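Local coordinates for protein MJ1225 (PDB 3LFZ) that binds adenine nucleotides (AMP, ADP and ATP) through its four CBS repeats and is probably an archaeal relative of the AMPK gamma subunit, at residues T53-V58 with R172-N177; G178-P183 with T195-I200; K47-I52 with E88-N93. One frame throughout, in Å; residues are numbered along the deposited sequence.

Contact 1 of 3, residues T53-V58 with R172-N177. With ATP (adenosine-5'-triphosphate), chain B.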
loop_
_atom_site.group_PDB
_atom_site.type_symbol
_atom_site.label_atom_id
_atom_site.label_comp_id
_atom_site.label_asym_id
_atom_site.label_seq_id
_atom_site.Cartn_x
_atom_site.Cartn_y
_atom_site.Cartn_z
ATOM N N THR A 53 2.981 7.229 1.814
ATOM C CA THR A 53 2.939 5.781 1.674
ATOM C C THR A 53 3.918 5.341 0.601
ATOM O O THR A 53 4.543 6.173 -0.067
ATOM C CB THR A 53 1.521 5.258 1.308
ATOM O OG1 THR A 53 1.216 5.587 -0.054
ATOM C CG2 THR A 53 0.456 5.836 2.231
ATOM N N SER A 54 4.043 4.025 0.441
ATOM C CA SER A 54 4.881 3.450 -0.602
ATOM C C SER A 54 4.405 3.869 -1.987
ATOM O O SER A 54 5.206 3.950 -2.916
ATOM C CB SER A 54 4.923 1.925 -0.490
ATOM O OG SER A 54 3.653 1.356 -0.748
ATOM N N MET A 55 3.106 4.134 -2.117
ATOM C CA MET A 55 2.545 4.618 -3.379
ATOM C C MET A 55 3.071 6.000 -3.766
ATOM O O MET A 55 3.297 6.263 -4.944
ATOM C CB MET A 55 1.018 4.603 -3.356
ATOM C CG MET A 55 0.396 3.334 -3.919
ATOM S SD MET A 55 0.562 3.178 -5.715
ATOM C CE MET A 55 1.932 2.044 -5.837
ATOM N N ASP A 56 3.278 6.869 -2.780
ATOM C CA ASP A 56 3.898 8.172 -3.029
ATOM C C ASP A 56 5.349 8.028 -3.474
ATOM O O ASP A 56 5.838 8.818 -4.286
ATOM C CB ASP A 56 3.823 9.051 -1.786
ATOM C CG ASP A 56 2.402 9.346 -1.374
ATOM O OD1 ASP A 56 1.635 9.858 -2.215
ATOM O OD2 ASP A 56 2.056 9.070 -0.206
ATOM N N ILE A 57 6.038 7.024 -2.934
ATOM C CA ILE A 57 7.404 6.736 -3.358
ATOM C C ILE A 57 7.409 6.206 -4.795
ATOM O O ILE A 57 8.270 6.577 -5.590
ATOM C CB ILE A 57 8.135 5.754 -2.396
ATOM C CG1 ILE A 57 8.139 6.279 -0.948
ATOM C CG2 ILE A 57 9.558 5.461 -2.894
ATOM C CD1 ILE A 57 8.819 7.643 -0.741
ATOM N N VAL A 58 6.436 5.364 -5.129
ATOM C CA VAL A 58 6.321 4.820 -6.485
ATOM C C VAL A 58 5.997 5.917 -7.525
ATOM O O VAL A 58 6.424 5.833 -8.685
ATOM C CB VAL A 58 5.325 3.633 -6.527
ATOM C CG1 VAL A 58 4.963 3.250 -7.955
ATOM C CG2 VAL A 58 5.915 2.428 -5.787
ATOM N N ARG A 172 3.787 3.505 -13.391
ATOM C CA ARG A 172 2.698 4.255 -14.022
ATOM C C ARG A 172 1.363 3.562 -13.795
ATOM O O ARG A 172 0.406 4.179 -13.328
ATOM C CB ARG A 172 2.939 4.367 -15.526
ATOM C CG ARG A 172 3.994 5.358 -15.927
ATOM C CD ARG A 172 3.382 6.721 -16.105
ATOM N NE ARG A 172 3.883 7.350 -17.319
ATOM C CZ ARG A 172 3.936 8.663 -17.513
ATOM N NH1 ARG A 172 3.527 9.493 -16.565
ATOM N NH2 ARG A 172 4.408 9.146 -18.656
ATOM N N THR A 173 1.317 2.272 -14.124
ATOM C CA THR A 173 0.106 1.467 -13.999
ATOM C C THR A 173 -0.424 1.485 -12.567
ATOM O O THR A 173 -1.627 1.652 -12.346
ATOM C CB THR A 173 0.361 0.009 -14.433
ATOM O OG1 THR A 173 0.998 -0.010 -15.714
ATOM C CG2 THR A 173 -0.937 -0.771 -14.511
ATOM N N MET A 174 0.478 1.316 -11.602
ATOM C CA MET A 174 0.105 1.314 -10.191
ATOM C C MET A 174 -0.498 2.651 -9.773
ATOM O O MET A 174 -1.580 2.698 -9.191
ATOM C CB MET A 174 1.320 1.016 -9.311
ATOM C CG MET A 174 1.791 -0.428 -9.311
ATOM S SD MET A 174 3.225 -0.620 -8.228
ATOM C CE MET A 174 3.396 -2.403 -8.227
ATOM N N VAL A 175 0.221 3.730 -10.072
ATOM C CA VAL A 175 -0.154 5.071 -9.633
ATOM C C VAL A 175 -1.426 5.561 -10.329
ATOM O O VAL A 175 -2.333 6.082 -9.673
ATOM C CB VAL A 175 1.018 6.065 -9.823
ATOM C CG1 VAL A 175 0.557 7.513 -9.670
ATOM C CG2 VAL A 175 2.140 5.750 -8.837
ATOM N N ARG A 176 -1.494 5.368 -11.645
ATOM C CA ARG A 176 -2.652 5.795 -12.433
ATOM C C ARG A 176 -3.945 5.104 -12.006
ATOM O O ARG A 176 -4.994 5.740 -11.948
ATOM C CB ARG A 176 -2.414 5.580 -13.933
ATOM C CG ARG A 176 -1.363 6.505 -14.568
ATOM C CD ARG A 176 -1.705 7.988 -14.426
ATOM N NE ARG A 176 -3.058 8.305 -14.874
ATOM C CZ ARG A 176 -3.688 9.447 -14.607
ATOM N NH1 ARG A 176 -3.091 10.393 -13.893
ATOM N NH2 ARG A 176 -4.922 9.644 -15.054
ATOM N N ASN A 177 -3.868 3.812 -11.704
ATOM C CA ASN A 177 -5.056 3.060 -11.311
ATOM C C ASN A 177 -5.296 3.042 -9.805
ATOM O O ASN A 177 -6.358 2.619 -9.345
ATOM C CB ASN A 177 -4.994 1.636 -11.860
ATOM C CG ASN A 177 -5.133 1.588 -13.365
ATOM O OD1 ASN A 177 -6.243 1.624 -13.898
ATOM N ND2 ASN A 177 -4.004 1.500 -14.062
HETATM P PG ATP B . -4.373 0.250 0.387
HETATM O O1G ATP B . -4.031 -0.151 -1.134
HETATM O O2G ATP B . -5.836 0.270 0.636
HETATM O O3G ATP B . -3.628 -0.893 1.265
HETATM P PB ATP B . -4.209 3.140 0.486
HETATM O O1B ATP B . -5.056 3.233 -0.726
HETATM O O2B ATP B . -4.750 3.580 1.789
HETATM O O3B ATP B . -3.578 1.644 0.657
HETATM P PA ATP B . -1.845 3.756 -0.913
HETATM O O1A ATP B . -0.583 3.279 -0.308
HETATM O O2A ATP B . -2.474 2.991 -2.013
HETATM O O3A ATP B . -2.882 4.018 0.275
HETATM O "O5'" ATP B . -1.571 5.265 -1.407
HETATM C "C5'" ATP B . -2.331 5.918 -2.438
HETATM C "C4'" ATP B . -2.360 7.435 -2.190
HETATM O "O4'" ATP B . -3.300 7.660 -1.104
HETATM C "C3'" ATP B . -0.997 7.965 -1.715
HETATM O "O3'" ATP B . -0.722 9.205 -2.372
HETATM C "C2'" ATP B . -1.196 8.164 -0.212
HETATM O "O2'" ATP B . -0.377 9.225 0.287
HETATM C "C1'" ATP B . -2.675 8.537 -0.144
HETATM N N9 ATP B . -3.269 8.231 1.184
HETATM C C8 ATP B . -3.188 7.076 1.853
HETATM N N7 ATP B . -3.848 7.182 3.007
HETATM C C5 ATP B . -4.359 8.408 3.072
HETATM C C6 ATP B . -5.132 9.092 4.007
HETATM N N6 ATP B . -5.519 8.515 5.143
HETATM N N1 ATP B . -5.486 10.361 3.748
HETATM C C2 ATP B . -5.116 10.969 2.626
HETATM N N3 ATP B . -4.381 10.343 1.717
HETATM C C4 ATP B . -3.992 9.071 1.912
#
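Met55 and Met174 run at about a right angle, the methyl CE of Met55 lying 3.7 Å from Met174 CB and almost as near to Met174 SD. Met55 gets there by bending: CG points to the nucleotide, and turns at chi2 (-71°) and chi3 carry SD and CE across to helix 167-177. Met174 stays extended beyond CG. Beside this pair Val58 and Val175 lie alongside, their side chains pointing opposite ways, Val58 CG1 resting 3.9 Å from Val175 CG2. No hydrogen bond spans this apolar contact; the segment axes approach to 9.8 Å at 123°. The start of helix 54-63 also faces the ATP of chain B, whose O5' and O2A lie against Met55 CB and CG. Thr53, the N-cap, and Asp56 form a capping box with a straight bond from Thr53 N to Asp56 OD2 (2.9 Å, 168°). The same carboxylate accepts from both ribose hydroxyls, OD1 from O3' and OD2 from O2', at very short distances, and Lys66 forms a salt bridge with OD1. The contact joins helices of the first and third CBS repeats, with helix 196-203 touching Met55 and Met174, helix 23-33 packing on Ser54 and Ile57, and strand 181-186 meeting Met174.

Contact 2 of 3, residues G178-P183 with T195-I200. With ADP (adenosine-5'-diphosphate), chain C; ATP (adenosine-5'-triphosphate), chain D.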
loop_
_atom_site.group_PDB
_atom_site.type_symbol
_atom_site.label_atom_id
_atom_site.label_comp_id
_atom_site.label_asym_id
_atom_site.label_seq_id
_atom_site.Cartn_x
_atom_site.Cartn_y
_atom_site.Cartn_z
ATOM N N GLY A 178 -4.309 3.508 -9.042
ATOM C CA GLY A 178 -4.387 3.503 -7.579
ATOM C C GLY A 178 -4.344 2.107 -6.977
ATOM O O GLY A 178 -4.930 1.865 -5.921
ATOM N N PHE A 179 -3.650 1.192 -7.655
ATOM C CA PHE A 179 -3.506 -0.189 -7.195
ATOM C C PHE A 179 -2.068 -0.460 -6.785
ATOM O O PHE A 179 -1.157 -0.360 -7.608
ATOM C CB PHE A 179 -3.891 -1.191 -8.292
ATOM C CG PHE A 179 -5.310 -1.068 -8.780
ATOM C CD1 PHE A 179 -6.352 -0.773 -7.903
ATOM C CD2 PHE A 179 -5.609 -1.293 -10.119
ATOM C CE1 PHE A 179 -7.663 -0.672 -8.361
ATOM C CE2 PHE A 179 -6.923 -1.195 -10.585
ATOM C CZ PHE A 179 -7.950 -0.886 -9.704
ATOM N N ARG A 180 -1.867 -0.821 -5.522
ATOM C CA ARG A 180 -0.529 -1.132 -5.016
ATOM C C ARG A 180 -0.022 -2.500 -5.470
ATOM O O ARG A 180 1.188 -2.711 -5.568
ATOM C CB ARG A 180 -0.505 -1.087 -3.493
ATOM C CG ARG A 180 -1.062 0.186 -2.878
ATOM C CD ARG A 180 -0.772 0.225 -1.389
ATOM N NE ARG A 180 0.484 -0.451 -1.088
ATOM C CZ ARG A 180 0.594 -1.509 -0.294
ATOM N NH1 ARG A 180 -0.474 -1.991 0.322
ATOM N NH2 ARG A 180 1.782 -2.067 -0.096
ATOM N N ARG A 181 -0.933 -3.432 -5.730
ATOM C CA ARG A 181 -0.515 -4.755 -6.193
ATOM C C ARG A 181 -1.104 -5.163 -7.514
ATOM O O ARG A 181 -2.303 -5.019 -7.765
ATOM C CB ARG A 181 -0.744 -5.861 -5.164
ATOM C CG ARG A 181 -1.878 -5.635 -4.234
ATOM C CD ARG A 181 -1.361 -5.071 -2.951
ATOM N NE ARG A 181 -2.457 -4.837 -2.033
ATOM C CZ ARG A 181 -2.295 -4.512 -0.763
ATOM N NH1 ARG A 181 -1.076 -4.386 -0.278
ATOM N NH2 ARG A 181 -3.347 -4.315 0.017
ATOM N N LEU A 182 -0.223 -5.688 -8.352
ATOM C CA LEU A 182 -0.593 -6.164 -9.661
ATOM C C LEU A 182 -0.213 -7.630 -9.786
ATOM O O LEU A 182 0.950 -7.992 -9.585
ATOM C CB LEU A 182 0.095 -5.330 -10.748
ATOM C CG LEU A 182 -0.066 -3.804 -10.683
ATOM C CD1 LEU A 182 0.688 -3.141 -11.818
ATOM C CD2 LEU A 182 -1.533 -3.387 -10.707
ATOM N N PRO A 183 -1.199 -8.483 -10.105
ATOM C CA PRO A 183 -0.831 -9.855 -10.433
ATOM C C PRO A 183 0.029 -9.818 -11.689
ATOM O O PRO A 183 -0.215 -8.991 -12.570
ATOM C CB PRO A 183 -2.179 -10.529 -10.723
ATOM C CG PRO A 183 -3.229 -9.585 -10.206
ATOM C CD PRO A 183 -2.635 -8.224 -10.317
ATOM N N THR A 195 4.238 -5.708 -5.979
ATOM C CA THR A 195 3.539 -4.671 -5.221
ATOM C C THR A 195 4.423 -3.443 -5.043
ATOM O O THR A 195 5.620 -3.494 -5.332
ATOM C CB THR A 195 3.049 -5.176 -3.839
ATOM O OG1 THR A 195 4.110 -5.078 -2.881
ATOM C CG2 THR A 195 2.552 -6.618 -3.911
ATOM N N SER A 196 3.837 -2.341 -4.572
ATOM C CA SER A 196 4.601 -1.112 -4.340
ATOM C C SER A 196 5.706 -1.306 -3.298
ATOM O O SER A 196 6.752 -0.659 -3.376
ATOM C CB SER A 196 3.686 0.053 -3.949
ATOM O OG SER A 196 2.991 -0.199 -2.742
ATOM N N THR A 197 5.469 -2.208 -2.347
ATOM C CA THR A 197 6.455 -2.581 -1.327
ATOM C C THR A 197 7.732 -3.169 -1.944
ATOM O O THR A 197 8.843 -2.898 -1.473
ATOM C CB THR A 197 5.841 -3.573 -0.304
ATOM O OG1 THR A 197 4.815 -2.911 0.445
ATOM C CG2 THR A 197 6.894 -4.101 0.662
ATOM N N ASP A 198 7.564 -3.961 -3.001
ATOM C CA ASP A 198 8.693 -4.531 -3.739
ATOM C C ASP A 198 9.593 -3.454 -4.337
ATOM O O ASP A 198 10.815 -3.614 -4.380
ATOM C CB ASP A 198 8.195 -5.456 -4.850
ATOM C CG ASP A 198 7.510 -6.696 -4.316
ATOM O OD1 ASP A 198 8.049 -7.317 -3.375
ATOM O OD2 ASP A 198 6.437 -7.055 -4.845
ATOM N N PHE A 199 8.979 -2.365 -4.801
ATOM C CA PHE A 199 9.714 -1.253 -5.396
ATOM C C PHE A 199 10.547 -0.528 -4.325
ATOM O O PHE A 199 11.664 -0.089 -4.599
ATOM C CB PHE A 199 8.769 -0.287 -6.144
ATOM C CG PHE A 199 8.137 -0.872 -7.405
ATOM C CD1 PHE A 199 8.510 -2.126 -7.895
ATOM C CD2 PHE A 199 7.195 -0.138 -8.121
ATOM C CE1 PHE A 199 7.932 -2.647 -9.058
ATOM C CE2 PHE A 199 6.616 -0.647 -9.289
ATOM C CZ PHE A 199 6.984 -1.904 -9.755
ATOM N N ILE A 200 9.999 -0.437 -3.110
ATOM C CA ILE A 200 10.691 0.130 -1.945
ATOM C C ILE A 200 11.841 -0.765 -1.478
ATOM O O ILE A 200 12.936 -0.275 -1.186
ATOM C CB ILE A 200 9.726 0.336 -0.737
ATOM C CG1 ILE A 200 8.396 0.963 -1.172
ATOM C CG2 ILE A 200 10.396 1.147 0.375
ATOM C CD1 ILE A 200 8.493 2.380 -1.683
HETATM P PB ADP C . -4.747 -2.434 -3.715
HETATM O O1B ADP C . -4.539 -3.250 -2.495
HETATM O O2B ADP C . -4.031 -3.093 -5.022
HETATM O O3B ADP C . -4.187 -0.907 -3.636
HETATM P PA ADP C . -7.351 -1.939 -2.897
HETATM O O1A ADP C . -7.290 -2.869 -1.738
HETATM O O2A ADP C . -7.096 -0.373 -2.524
HETATM O O3A ADP C . -6.288 -2.301 -4.054
HETATM O "O5'" ADP C . -8.738 -2.188 -3.637
HETATM C "C5'" ADP C . -9.638 -1.233 -4.184
HETATM C "C4'" ADP C . -10.500 -1.971 -5.232
HETATM O "O4'" ADP C . -9.670 -2.132 -6.421
HETATM C "C3'" ADP C . -10.903 -3.386 -4.775
HETATM O "O3'" ADP C . -12.219 -3.692 -5.248
HETATM C "C2'" ADP C . -9.869 -4.285 -5.451
HETATM O "O2'" ADP C . -10.385 -5.594 -5.690
HETATM C "C1'" ADP C . -9.600 -3.547 -6.762
HETATM N N9 ADP C . -8.243 -3.898 -7.271
HETATM C C8 ADP C . -7.123 -4.020 -6.551
HETATM N N7 ADP C . -6.107 -4.351 -7.350
HETATM C C5 ADP C . -6.576 -4.442 -8.587
HETATM C C6 ADP C . -6.004 -4.746 -9.817
HETATM N N6 ADP C . -4.708 -5.028 -9.920
HETATM N N1 ADP C . -6.788 -4.746 -10.909
HETATM C C2 ADP C . -8.083 -4.465 -10.822
HETATM N N3 ADP C . -8.657 -4.173 -9.665
HETATM C C4 ADP C . -7.934 -4.155 -8.536
HETATM P PG ATP D . 1.032 -4.364 4.199
HETATM O O1G ATP D . 0.240 -3.039 3.704
HETATM O O2G ATP D . 2.500 -4.216 4.056
HETATM O O3G ATP D . 0.613 -4.492 5.747
HETATM P PB ATP D . 0.098 -5.529 1.857
HETATM O O1B ATP D . -1.197 -6.185 1.604
HETATM O O2B ATP D . 0.279 -4.115 1.474
HETATM O O3B ATP D . 0.453 -5.659 3.412
HETATM P PA ATP D . 2.492 -5.592 0.433
HETATM O O1A ATP D . 2.037 -4.901 -0.794
HETATM O O2A ATP D . 3.171 -4.805 1.486
HETATM O O3A ATP D . 1.245 -6.375 1.097
HETATM O "O5'" ATP D . 3.442 -6.803 0.009
HETATM C "C5'" ATP D . 4.518 -7.249 0.855
HETATM C "C4'" ATP D . 5.228 -8.448 0.213
HETATM O "O4'" ATP D . 4.279 -9.546 0.105
HETATM C "C3'" ATP D . 5.648 -8.069 -1.213
HETATM O "O3'" ATP D . 6.961 -8.570 -1.475
HETATM C "C2'" ATP D . 4.621 -8.772 -2.097
HETATM O "O2'" ATP D . 5.201 -9.151 -3.352
HETATM C "C1'" ATP D . 4.249 -9.999 -1.266
HETATM N N9 ATP D . 2.851 -10.418 -1.559
HETATM C C8 ATP D . 1.779 -9.620 -1.599
HETATM N N7 ATP D . 0.695 -10.341 -1.889
HETATM C C5 ATP D . 1.078 -11.606 -2.031
HETATM C C6 ATP D . 0.409 -12.786 -2.328
HETATM N N6 ATP D . -0.906 -12.782 -2.541
HETATM N N1 ATP D . 1.113 -13.933 -2.399
HETATM C C2 ATP D . 2.423 -13.950 -2.191
HETATM N N3 ATP D . 3.088 -12.840 -1.907
HETATM C C4 ATP D . 2.447 -11.659 -1.818
#
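A bend at chi3 (32°) turns the guanidinium of Arg180 to Ser196, whose OG, set between its own backbone N and carbonyl carbon (chi1 62°), accepts from Arg180 NE (3.0 Å). The strongest partner of that hydroxyl is Ser54 OG. Arg180 NH1 bonds O2B of ATP (chain D) at the guanidinium edge (2.5 Å) and makes a salt bridge to O3G of the chain B ATP. Ser196 N donates to Arg180 O (2.9 Å), and Arg181 CB packs on Thr195 CG2 (3.6 Å) in an antiparallel non-hydrogen-bonded pair. This is the strand-to-helix corner of a CBS motif: Thr195 and Asp198 form a capping box, Asp198 accepts from both ribose hydroxyls of ATP (chain D), and Thr197 OG1 donates to its O2A (2.7 Å). At the other edge of the strand Phe179 lays one ring face over the adenine of ADP, whose N6 donates to Arg181 O (3.2 Å). Arg180 N gives ADP O3B a nearly straight bond (3.0 Å, 177°); the Arg181 guanidinium lies between both nucleotides' phosphates, its very short contacts doubtful.

Contact 3 of 3, residues K47-I52 with E88-N93. With ATP (adenosine-5'-triphosphate), chain B; AMP (adenosine monophosphate), chain E.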
loop_
_atom_site.group_PDB
_atom_site.type_symbol
_atom_site.label_atom_id
_atom_site.label_comp_id
_atom_site.label_asym_id
_atom_site.label_seq_id
_atom_site.Cartn_x
_atom_site.Cartn_y
_atom_site.Cartn_z
ATOM N N LYS A 47 0.404 17.595 15.386
ATOM C CA LYS A 47 -0.716 17.687 14.459
ATOM C C LYS A 47 -0.374 16.991 13.153
ATOM O O LYS A 47 0.708 17.194 12.594
ATOM C CB LYS A 47 -1.098 19.148 14.201
ATOM C CG LYS A 47 -1.809 19.805 15.370
ATOM C CD LYS A 47 -2.046 21.283 15.129
ATOM C CE LYS A 47 -2.605 21.941 16.379
ATOM N NZ LYS A 47 -2.864 23.394 16.183
ATOM N N VAL A 48 -1.299 16.157 12.686
ATOM C CA VAL A 48 -1.168 15.495 11.394
ATOM C C VAL A 48 -1.246 16.555 10.301
ATOM O O VAL A 48 -2.265 17.231 10.147
ATOM C CB VAL A 48 -2.264 14.420 11.177
ATOM C CG1 VAL A 48 -2.171 13.817 9.777
ATOM C CG2 VAL A 48 -2.159 13.327 12.231
ATOM N N VAL A 49 -0.149 16.716 9.569
ATOM C CA VAL A 49 -0.093 17.689 8.482
ATOM C C VAL A 49 0.072 17.000 7.133
ATOM O O VAL A 49 -0.030 17.639 6.087
ATOM C CB VAL A 49 1.033 18.751 8.683
ATOM C CG1 VAL A 49 0.818 19.533 9.977
ATOM C CG2 VAL A 49 2.419 18.107 8.652
ATOM N N GLY A 50 0.332 15.695 7.166
ATOM C CA GLY A 50 0.540 14.931 5.946
ATOM C C GLY A 50 0.575 13.435 6.169
ATOM O O GLY A 50 0.480 12.958 7.302
ATOM N N ILE A 51 0.688 12.700 5.069
ATOM C CA ILE A 51 0.853 11.252 5.094
ATOM C C ILE A 51 1.679 10.855 3.872
ATOM O O ILE A 51 1.567 11.469 2.808
ATOM C CB ILE A 51 -0.522 10.502 5.152
ATOM C CG1 ILE A 51 -0.330 9.012 5.460
ATOM C CG2 ILE A 51 -1.354 10.732 3.876
ATOM C CD1 ILE A 51 -1.538 8.363 6.143
ATOM N N ILE A 52 2.538 9.857 4.044
ATOM C CA ILE A 52 3.335 9.341 2.941
ATOM C C ILE A 52 3.326 7.817 2.957
ATOM O O ILE A 52 3.597 7.194 3.990
ATOM C CB ILE A 52 4.776 9.923 2.926
ATOM C CG1 ILE A 52 5.532 9.428 1.692
ATOM C CG2 ILE A 52 5.534 9.603 4.229
ATOM C CD1 ILE A 52 6.500 10.417 1.145
ATOM N N GLU A 88 7.696 17.739 0.277
ATOM C CA GLU A 88 7.672 17.938 -1.174
ATOM C C GLU A 88 6.849 16.879 -1.910
ATOM O O GLU A 88 6.355 17.131 -3.010
ATOM C CB GLU A 88 9.094 17.987 -1.749
ATOM C CG GLU A 88 9.881 19.261 -1.417
ATOM C CD GLU A 88 9.404 20.497 -2.175
ATOM O OE1 GLU A 88 8.834 20.360 -3.282
ATOM O OE2 GLU A 88 9.609 21.615 -1.660
ATOM N N ILE A 89 6.707 15.699 -1.308
ATOM C CA ILE A 89 5.979 14.599 -1.948
ATOM C C ILE A 89 4.865 13.969 -1.096
ATOM O O ILE A 89 4.182 13.047 -1.553
ATOM C CB ILE A 89 6.940 13.478 -2.476
ATOM C CG1 ILE A 89 7.704 12.802 -1.329
ATOM C CG2 ILE A 89 7.892 14.026 -3.537
ATOM C CD1 ILE A 89 8.288 11.430 -1.696
ATOM N N MET A 90 4.680 14.451 0.130
ATOM C CA MET A 90 3.632 13.902 0.986
ATOM C C MET A 90 2.251 14.340 0.499
ATOM O O MET A 90 2.115 15.364 -0.180
ATOM C CB MET A 90 3.837 14.313 2.447
ATOM C CG MET A 90 3.490 15.762 2.750
ATOM S SD MET A 90 3.880 16.222 4.442
ATOM C CE MET A 90 3.333 17.931 4.481
ATOM N N GLU A 91 1.238 13.554 0.838
ATOM C CA GLU A 91 -0.140 13.956 0.610
ATOM C C GLU A 91 -0.607 14.817 1.772
ATOM O O GLU A 91 -0.386 14.475 2.932
ATOM C CB GLU A 91 -1.041 12.736 0.445
ATOM C CG GLU A 91 -0.896 12.058 -0.903
ATOM C CD GLU A 91 -1.377 12.927 -2.053
ATOM O OE1 GLU A 91 -2.589 13.223 -2.102
ATOM O OE2 GLU A 91 -0.543 13.309 -2.904
ATOM N N GLU A 92 -1.232 15.945 1.454
ATOM C CA GLU A 92 -1.826 16.809 2.468
ATOM C C GLU A 92 -3.345 16.679 2.381
ATOM O O GLU A 92 -3.841 15.886 1.581
ATOM C CB GLU A 92 -1.357 18.249 2.277
ATOM C CG GLU A 92 0.163 18.380 2.240
ATOM C CD GLU A 92 0.627 19.814 2.131
ATOM O OE1 GLU A 92 1.544 20.080 1.325
ATOM O OE2 GLU A 92 0.073 20.674 2.847
ATOM N N ASN A 93 -4.086 17.428 3.199
ATOM C CA ASN A 93 -5.542 17.267 3.259
ATOM C C ASN A 93 -5.861 15.794 3.563
ATOM O O ASN A 93 -6.596 15.135 2.823
ATOM C CB ASN A 93 -6.184 17.732 1.935
ATOM C CG ASN A 93 -7.702 17.865 2.013
ATOM O OD1 ASN A 93 -8.282 17.997 3.093
ATOM N ND2 ASN A 93 -8.352 17.841 0.853
HETATM P PG ATP B . -4.373 0.250 0.387
HETATM O O1G ATP B . -4.031 -0.151 -1.134
HETATM O O2G ATP B . -5.836 0.270 0.636
HETATM O O3G ATP B . -3.628 -0.893 1.265
HETATM P PB ATP B . -4.209 3.140 0.486
HETATM O O1B ATP B . -5.056 3.233 -0.726
HETATM O O2B ATP B . -4.750 3.580 1.789
HETATM O O3B ATP B . -3.578 1.644 0.657
HETATM P PA ATP B . -1.845 3.756 -0.913
HETATM O O1A ATP B . -0.583 3.279 -0.308
HETATM O O2A ATP B . -2.474 2.991 -2.013
HETATM O O3A ATP B . -2.882 4.018 0.275
HETATM O "O5'" ATP B . -1.571 5.265 -1.407
HETATM C "C5'" ATP B . -2.331 5.918 -2.438
HETATM C "C4'" ATP B . -2.360 7.435 -2.190
HETATM O "O4'" ATP B . -3.300 7.660 -1.104
HETATM C "C3'" ATP B . -0.997 7.965 -1.715
HETATM O "O3'" ATP B . -0.722 9.205 -2.372
HETATM C "C2'" ATP B . -1.196 8.164 -0.212
HETATM O "O2'" ATP B . -0.377 9.225 0.287
HETATM C "C1'" ATP B . -2.675 8.537 -0.144
HETATM N N9 ATP B . -3.269 8.231 1.184
HETATM C C8 ATP B . -3.188 7.076 1.853
HETATM N N7 ATP B . -3.848 7.182 3.007
HETATM C C5 ATP B . -4.359 8.408 3.072
HETATM C C6 ATP B . -5.132 9.092 4.007
HETATM N N6 ATP B . -5.519 8.515 5.143
HETATM N N1 ATP B . -5.486 10.361 3.748
HETATM C C2 ATP B . -5.116 10.969 2.626
HETATM N N3 ATP B . -4.381 10.343 1.717
HETATM C C4 ATP B . -3.992 9.071 1.912
HETATM P P AMP E . 11.786 24.779 -8.933
HETATM O O1P AMP E . 10.895 25.941 -9.192
HETATM O O2P AMP E . 11.815 24.373 -7.367
HETATM O O3P AMP E . 13.328 25.111 -9.306
HETATM O "O5'" AMP E . 11.395 23.441 -9.722
HETATM C "C5'" AMP E . 11.756 23.267 -11.096
HETATM C "C4'" AMP E . 10.915 22.160 -11.714
HETATM O "O4'" AMP E . 11.107 20.968 -10.919
HETATM C "C3'" AMP E . 9.440 22.517 -11.553
HETATM O "O3'" AMP E . 8.997 23.251 -12.697
HETATM C "C2'" AMP E . 8.775 21.152 -11.508
HETATM O "O2'" AMP E . 8.571 20.649 -12.832
HETATM C "C1'" AMP E . 9.823 20.285 -10.803
HETATM N N9 AMP E . 9.458 20.087 -9.376
HETATM C C8 AMP E . 9.923 20.771 -8.328
HETATM N N7 AMP E . 9.362 20.300 -7.212
HETATM C C5 AMP E . 8.541 19.313 -7.552
HETATM C C6 AMP E . 7.699 18.461 -6.844
HETATM N N6 AMP E . 7.599 18.547 -5.520
HETATM N N1 AMP E . 6.983 17.544 -7.520
HETATM C C2 AMP E . 7.069 17.444 -8.841
HETATM N N3 AMP E . 7.861 18.243 -9.542
HETATM C C4 AMP E . 8.602 19.179 -8.928
HETATM O O HOH W 1 -0.207 20.223 5.356
#
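The edge of the beta hairpin 37-41/48-53 in the first CBS repeat takes on residues 88-93, a loop of the second CBS repeat, through a single antiparallel bridge. Ile51 and Glu91 are its hydrogen-bonded pair: Ile51 N donates to Glu91 O (3.0 Å) and Glu91 N to Ile51 O (2.9 Å). Gly50 CA comes to 3.2 Å from Glu91 O in a CA-H...O contact, and the absence of a side chain there leaves room for the sulfur of Met90, 3.9 Å from the same CA. Met90 is extended beyond CG, which carries CE on to the carbonyl oxygen and CG2 of Val49. Past the bridge the methyl ends Ile52 CD1 and Ile89 CD1 touch at 3.5 Å, their side chains crossing at a slant; Ile57 and Leu69 also pack on Ile89. Glu88 O and OE1 both accept from N6 of the bound AMP. At the other end a water donates to both Val49 O (2.7 Å) and Glu92 OE2 (2.6 Å). Ile51 CG2 lies against the adenine of ATP (chain B), 3.7 Å from C4, and Glu91 CG against its ribose hydroxyls, while Glu91 OE2 is engaged by Lys66. Val49 and Gly50 both face Val40 across the hairpin, a classic beta bulge, in a strand that leads on into a helix capped beside the nucleotide, as in CBS motifs.

Overall arrangement
The ATP of chain B ties contacts 1 and 3 together: residues 47-52 supply the strand beside its adenine, and the chain passes directly into the helix of contact 1 at its ribose and alpha phosphate. Their centres are 16 Å apart, and Ile57 CD1 meets Ile89 CD1 at 3.9 Å. Contacts 1 and 2 are closer, with centres 7 Å apart; Ser54 OG and Ser196 OG lie at 2.6 Å, probably hydrogen-bonded, and Phe179 N bonds Met174 O in the Schellman motif that ends helix 167-177. Contact 2 holds ADP and the ATP of chain D, and Arg180 also reaches the chain B ATP by a salt bridge. Contacts 2 and 3 do not touch, their nearest atoms being about 8 Å apart.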